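Long-range contact in MmcR (Streptomyces lavendulae, PDB 3GWZ), which transfers the methyl group of S-adenosyl-L-methionine to the 6-hydroxyl of demethylmitomycins, giving mitomycins A and B: residues K51-P64 with L88-F101. Residues are numbered along the deposited sequence; the frame is centred on the assembly and turned at random.
Sequences KARAIHVAVELGVP and LRRLLRLLATVGVF
Ala54 CB sits between two leucines of the facing helix, 3.8 Å from Leu91 CD1 and 3.7 Å from Leu95 CD2. Leu95 forks over helix 51-61: its CD2 also meets Ile55 CG1, while Leu95 CD1 lies 4.1 Å from Ala58 CB. Leu91 swings its CG anti to the backbone N (chi1 -167°), which brings CD2 against Val57 CG1. Further along, the Phe101 ring takes Ala58 CB at its edge, and Val63 CG1 comes obliquely to within 3.5 Å of Phe101 CZ, with Pro64 CG nearby. At the other end, the extended start of the Lys51 chain runs past Val98 in the opposite direction, Lys51 CE lying 3.8 Å from Val98 CB; a water then links Lys51 NZ to Val98 O.

Both helices stop in Schellman motifs, with Gly62 and Gly99 at C-prime, and these turns bring Val63 and Phe101 round to meet. Asn113 holds the second turn through Gly99 O and Phe101 N. The axes of 51-61 and 88-97 cross at -123° and come within 10.4 Å at their closest, within the dimerisation domain. Leu92 packs on helix 74-81; Phe101, just before strand 102-103 of the small antiparallel sheet, packs on helix 114-117; and Val57 and Leu61 meet Thr147 and Arg151 of the second subunit.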
loop_
_atom_site.group_PDB
_atom_site.type_symbol
_atom_site.label_atom_id
_atom_site.label_comp_id
_atom_site.label_asym_id
_atom_site.label_seq_id
_atom_site.Cartn_x
_atom_site.Cartn_y
_atom_site.Cartn_z
ATOM N N LYS A 51 21.886 -13.322 -8.308
ATOM C CA LYS A 51 20.459 -13.477 -8.075
ATOM C C LYS A 51 19.986 -12.555 -6.951
ATOM O O LYS A 51 18.946 -11.889 -7.054
ATOM C CB LYS A 51 20.120 -14.923 -7.732
ATOM C CG LYS A 51 18.631 -15.210 -7.794
ATOM C CD LYS A 51 18.269 -16.570 -7.178
ATOM C CE LYS A 51 18.742 -17.742 -8.018
ATOM N NZ LYS A 51 18.533 -19.053 -7.315
ATOM N N ALA A 52 20.750 -12.536 -5.867
ATOM C CA ALA A 52 20.447 -11.659 -4.744
ATOM C C ALA A 52 20.498 -10.191 -5.161
ATOM O O ALA A 52 19.603 -9.413 -4.822
ATOM C CB ALA A 52 21.414 -11.929 -3.580
ATOM N N ARG A 53 21.535 -9.808 -5.905
ATOM C CA ARG A 53 21.699 -8.409 -6.279
ATOM C C ARG A 53 20.564 -7.982 -7.211
ATOM O O ARG A 53 20.102 -6.848 -7.160
ATOM C CB ARG A 53 23.064 -8.151 -6.932
ATOM C CG ARG A 53 23.527 -6.687 -6.839
ATOM C CD ARG A 53 23.847 -6.321 -5.375
ATOM N NE ARG A 53 24.147 -4.903 -5.177
ATOM C CZ ARG A 53 23.891 -4.246 -4.048
ATOM N NH1 ARG A 53 23.306 -4.877 -3.033
ATOM N NH2 ARG A 53 24.205 -2.961 -3.935
ATOM N N ALA A 54 20.100 -8.895 -8.054
ATOM C CA ALA A 54 18.979 -8.556 -8.932
ATOM C C ALA A 54 17.727 -8.237 -8.101
ATOM O O ALA A 54 16.965 -7.325 -8.429
ATOM C CB ALA A 54 18.707 -9.692 -9.925
ATOM N N ILE A 55 17.525 -8.982 -7.021
ATOM C CA ILE A 55 16.422 -8.683 -6.108
ATOM C C ILE A 55 16.633 -7.314 -5.456
ATOM O O ILE A 55 15.695 -6.525 -5.320
ATOM C CB ILE A 55 16.243 -9.788 -5.045
ATOM C CG1 ILE A 55 15.622 -11.039 -5.695
ATOM C CG2 ILE A 55 15.383 -9.280 -3.882
ATOM C CD1 ILE A 55 15.283 -12.149 -4.727
ATOM N N HIS A 56 17.872 -7.012 -5.069
ATOM C CA HIS A 56 18.147 -5.717 -4.451
ATOM C C HIS A 56 17.742 -4.584 -5.383
ATOM O O HIS A 56 17.107 -3.616 -4.964
ATOM C CB HIS A 56 19.624 -5.597 -4.061
ATOM C CG HIS A 56 20.059 -6.621 -3.057
ATOM N ND1 HIS A 56 21.356 -7.077 -2.965
ATOM C CD2 HIS A 56 19.353 -7.307 -2.125
ATOM C CE1 HIS A 56 21.436 -7.985 -2.009
ATOM N NE2 HIS A 56 20.231 -8.149 -1.488
ATOM N N VAL A 57 18.103 -4.715 -6.653
ATOM C CA VAL A 57 17.799 -3.675 -7.624
ATOM C C VAL A 57 16.299 -3.584 -7.864
ATOM O O VAL A 57 15.762 -2.483 -7.986
ATOM C CB VAL A 57 18.548 -3.879 -8.955
ATOM C CG1 VAL A 57 18.074 -2.863 -9.989
ATOM C CG2 VAL A 57 20.044 -3.737 -8.727
ATOM N N ALA A 58 15.618 -4.728 -7.916
ATOM C CA ALA A 58 14.157 -4.711 -8.071
ATOM C C ALA A 58 13.454 -3.973 -6.919
ATOM O O ALA A 58 12.482 -3.241 -7.138
ATOM C CB ALA A 58 13.602 -6.134 -8.226
ATOM N N VAL A 59 13.927 -4.160 -5.691
ATOM C CA VAL A 59 13.305 -3.446 -4.580
ATOM C C VAL A 59 13.744 -1.990 -4.534
ATOM O O VAL A 59 12.952 -1.116 -4.200
ATOM C CB VAL A 59 13.510 -4.128 -3.206
ATOM C CG1 VAL A 59 12.888 -5.532 -3.214
ATOM C CG2 VAL A 59 14.979 -4.169 -2.840
ATOM N N GLU A 60 15.000 -1.722 -4.876
ATOM C CA GLU A 60 15.474 -0.345 -4.893
ATOM C C GLU A 60 14.682 0.502 -5.899
ATOM O O GLU A 60 14.328 1.653 -5.625
ATOM C CB GLU A 60 16.974 -0.278 -5.196
ATOM C CG GLU A 60 17.509 1.146 -5.187
ATOM C CD GLU A 60 18.993 1.233 -5.501
ATOM O OE1 GLU A 60 19.509 2.366 -5.563
ATOM O OE2 GLU A 60 19.640 0.177 -5.687
ATOM N N LEU A 61 14.395 -0.080 -7.059
ATOM C CA LEU A 61 13.633 0.610 -8.097
ATOM C C LEU A 61 12.135 0.678 -7.806
ATOM O O LEU A 61 11.430 1.525 -8.361
ATOM C CB LEU A 61 13.855 -0.069 -9.452
ATOM C CG LEU A 61 15.256 0.130 -10.030
ATOM C CD1 LEU A 61 15.381 -0.494 -11.412
ATOM C CD2 LEU A 61 15.604 1.609 -10.064
ATOM N N GLY A 62 11.648 -0.223 -6.960
ATOM C CA GLY A 62 10.239 -0.250 -6.605
ATOM C C GLY A 62 9.370 -1.061 -7.558
ATOM O O GLY A 62 8.181 -0.777 -7.717
ATOM N N VAL A 63 9.944 -2.081 -8.191
ATOM C CA VAL A 63 9.179 -2.890 -9.147
ATOM C C VAL A 63 7.949 -3.592 -8.551
ATOM O O VAL A 63 6.851 -3.441 -9.090
ATOM C CB VAL A 63 10.072 -3.881 -9.947
ATOM C CG1 VAL A 63 9.224 -4.742 -10.887
ATOM C CG2 VAL A 63 11.108 -3.115 -10.741
ATOM N N PRO A 64 8.111 -4.328 -7.428
ATOM C CA PRO A 64 6.974 -5.059 -6.849
ATOM C C PRO A 64 5.757 -4.177 -6.544
ATOM O O PRO A 64 4.613 -4.616 -6.720
ATOM C CB PRO A 64 7.550 -5.624 -5.543
ATOM C CG PRO A 64 9.028 -5.709 -5.791
ATOM C CD PRO A 64 9.341 -4.511 -6.630
ATOM N N LEU A 88 16.116 -3.267 -17.989
ATOM C CA LEU A 88 15.098 -3.705 -17.044
ATOM C C LEU A 88 14.436 -4.987 -17.555
ATOM O O LEU A 88 14.145 -5.891 -16.780
ATOM C CB LEU A 88 14.044 -2.616 -16.826
ATOM C CG LEU A 88 13.038 -2.948 -15.723
ATOM C CD1 LEU A 88 13.776 -3.224 -14.410
ATOM C CD2 LEU A 88 12.018 -1.834 -15.550
ATOM N N ARG A 89 14.214 -5.059 -18.864
ATOM C CA ARG A 89 13.680 -6.271 -19.484
ATOM C C ARG A 89 14.596 -7.487 -19.263
ATOM O O ARG A 89 14.128 -8.562 -18.913
ATOM C CB ARG A 89 13.419 -6.059 -20.986
ATOM C CG ARG A 89 12.783 -7.267 -21.680
ATOM C CD ARG A 89 12.383 -6.969 -23.125
ATOM N NE ARG A 89 11.342 -5.947 -23.164
ATOM C CZ ARG A 89 11.536 -4.713 -23.610
ATOM N NH1 ARG A 89 12.722 -4.363 -24.090
ATOM N NH2 ARG A 89 10.540 -3.841 -23.603
ATOM N N ARG A 90 15.898 -7.311 -19.471
ATOM C CA ARG A 90 16.859 -8.369 -19.176
ATOM C C ARG A 90 16.754 -8.774 -17.702
ATOM O O ARG A 90 16.700 -9.965 -17.376
ATOM C CB ARG A 90 18.290 -7.918 -19.501
ATOM C CG ARG A 90 18.560 -7.717 -21.008
ATOM C CD ARG A 90 19.777 -6.827 -21.251
ATOM N NE ARG A 90 21.038 -7.522 -20.984
ATOM C CZ ARG A 90 22.238 -7.033 -21.275
ATOM N NH1 ARG A 90 22.346 -5.836 -21.841
ATOM N NH2 ARG A 90 23.333 -7.739 -21.007
ATOM N N LEU A 91 16.722 -7.785 -16.814
ATOM C CA LEU A 91 16.650 -8.075 -15.374
ATOM C C LEU A 91 15.384 -8.846 -15.022
ATOM O O LEU A 91 15.423 -9.817 -14.277
ATOM C CB LEU A 91 16.689 -6.794 -14.542
ATOM C CG LEU A 91 16.938 -7.048 -13.043
ATOM C CD1 LEU A 91 18.428 -7.207 -12.782
ATOM C CD2 LEU A 91 16.379 -5.921 -12.184
ATOM N N LEU A 92 14.251 -8.393 -15.547
ATOM C CA LEU A 92 12.977 -9.042 -15.260
ATOM C C LEU A 92 12.890 -10.461 -15.835
ATOM O O LEU A 92 12.341 -11.352 -15.192
ATOM C CB LEU A 92 11.814 -8.173 -15.750
ATOM C CG LEU A 92 11.602 -6.872 -14.954
ATOM C CD1 LEU A 92 10.566 -5.977 -15.603
ATOM C CD2 LEU A 92 11.205 -7.181 -13.513
ATOM N N ARG A 93 13.421 -10.661 -17.039
ATOM C CA ARG A 93 13.469 -12.000 -17.628
ATOM C C ARG A 93 14.253 -12.940 -16.729
ATOM O O ARG A 93 13.825 -14.055 -16.458
ATOM C CB ARG A 93 14.145 -11.984 -19.000
ATOM C CG ARG A 93 13.346 -11.365 -20.116
ATOM C CD ARG A 93 13.881 -11.849 -21.462
ATOM N NE ARG A 93 15.320 -12.110 -21.424
ATOM C CZ ARG A 93 16.245 -11.246 -21.832
ATOM N NH1 ARG A 93 15.878 -10.059 -22.314
ATOM N NH2 ARG A 93 17.530 -11.565 -21.767
ATOM N N LEU A 94 15.415 -12.481 -16.279
ATOM C CA LEU A 94 16.266 -13.291 -15.418
ATOM C C LEU A 94 15.565 -13.635 -14.116
ATOM O O LEU A 94 15.543 -14.792 -13.696
ATOM C CB LEU A 94 17.586 -12.576 -15.131
ATOM C CG LEU A 94 18.476 -13.217 -14.066
ATOM C CD1 LEU A 94 18.985 -14.601 -14.502
ATOM C CD2 LEU A 94 19.646 -12.286 -13.793
ATOM N N LEU A 95 14.998 -12.628 -13.465
ATOM C CA LEU A 95 14.319 -12.857 -12.203
ATOM C C LEU A 95 13.179 -13.864 -12.368
ATOM O O LEU A 95 13.038 -14.784 -11.570
ATOM C CB LEU A 95 13.807 -11.532 -11.627
ATOM C CG LEU A 95 14.882 -10.651 -10.970
ATOM C CD1 LEU A 95 14.329 -9.260 -10.699
ATOM C CD2 LEU A 95 15.403 -11.283 -9.671
ATOM N N ALA A 96 12.373 -13.692 -13.409
ATOM C CA ALA A 96 11.257 -14.606 -13.651
ATOM C C ALA A 96 11.758 -16.038 -13.843
ATOM O O ALA A 96 11.132 -16.991 -13.384
ATOM C CB ALA A 96 10.448 -14.144 -14.862
ATOM N N THR A 97 12.898 -16.173 -14.514
ATOM C CA THR A 97 13.528 -17.468 -14.751
ATOM C C THR A 97 13.902 -18.166 -13.442
ATOM O O THR A 97 13.927 -19.397 -13.367
ATOM C CB THR A 97 14.775 -17.322 -15.664
ATOM O OG1 THR A 97 14.365 -16.790 -16.931
ATOM C CG2 THR A 97 15.422 -18.661 -15.917
ATOM N N VAL A 98 14.197 -17.389 -12.405
ATOM C CA VAL A 98 14.534 -18.007 -11.128
ATOM C C VAL A 98 13.389 -17.899 -10.122
ATOM O O VAL A 98 13.588 -18.095 -8.918
ATOM C CB VAL A 98 15.855 -17.461 -10.532
ATOM C CG1 VAL A 98 17.024 -17.772 -11.471
ATOM C CG2 VAL A 98 15.750 -15.975 -10.260
ATOM N N GLY A 99 12.191 -17.595 -10.615
ATOM C CA GLY A 99 10.992 -17.694 -9.787
ATOM C C GLY A 99 10.447 -16.395 -9.205
ATOM O O GLY A 99 9.409 -16.399 -8.539
ATOM N N VAL A 100 11.133 -15.284 -9.445
ATOM C CA VAL A 100 10.712 -14.003 -8.881
ATOM C C VAL A 100 10.039 -13.160 -9.960
ATOM O O VAL A 100 10.673 -12.801 -10.952
ATOM C CB VAL A 100 11.914 -13.234 -8.293
ATOM C CG1 VAL A 100 11.468 -11.886 -7.724
ATOM C CG2 VAL A 100 12.587 -14.069 -7.224
ATOM N N PHE A 101 8.761 -12.831 -9.740
ATOM C CA PHE A 101 7.868 -12.306 -10.779
ATOM C C PHE A 101 7.555 -13.421 -11.780
ATOM O O PHE A 101 8.328 -14.363 -11.924
ATOM C CB PHE A 101 8.463 -11.117 -11.549
ATOM C CG PHE A 101 8.854 -9.943 -10.688
ATOM C CD1 PHE A 101 10.192 -9.597 -10.538
ATOM C CD2 PHE A 101 7.892 -9.171 -10.061
ATOM C CE1 PHE A 101 10.568 -8.522 -9.766
ATOM C CE2 PHE A 101 8.256 -8.087 -9.285
ATOM C CZ PHE A 101 9.602 -7.760 -9.133
HETATM O O HOH W 1 15.473 -19.181 -7.190
#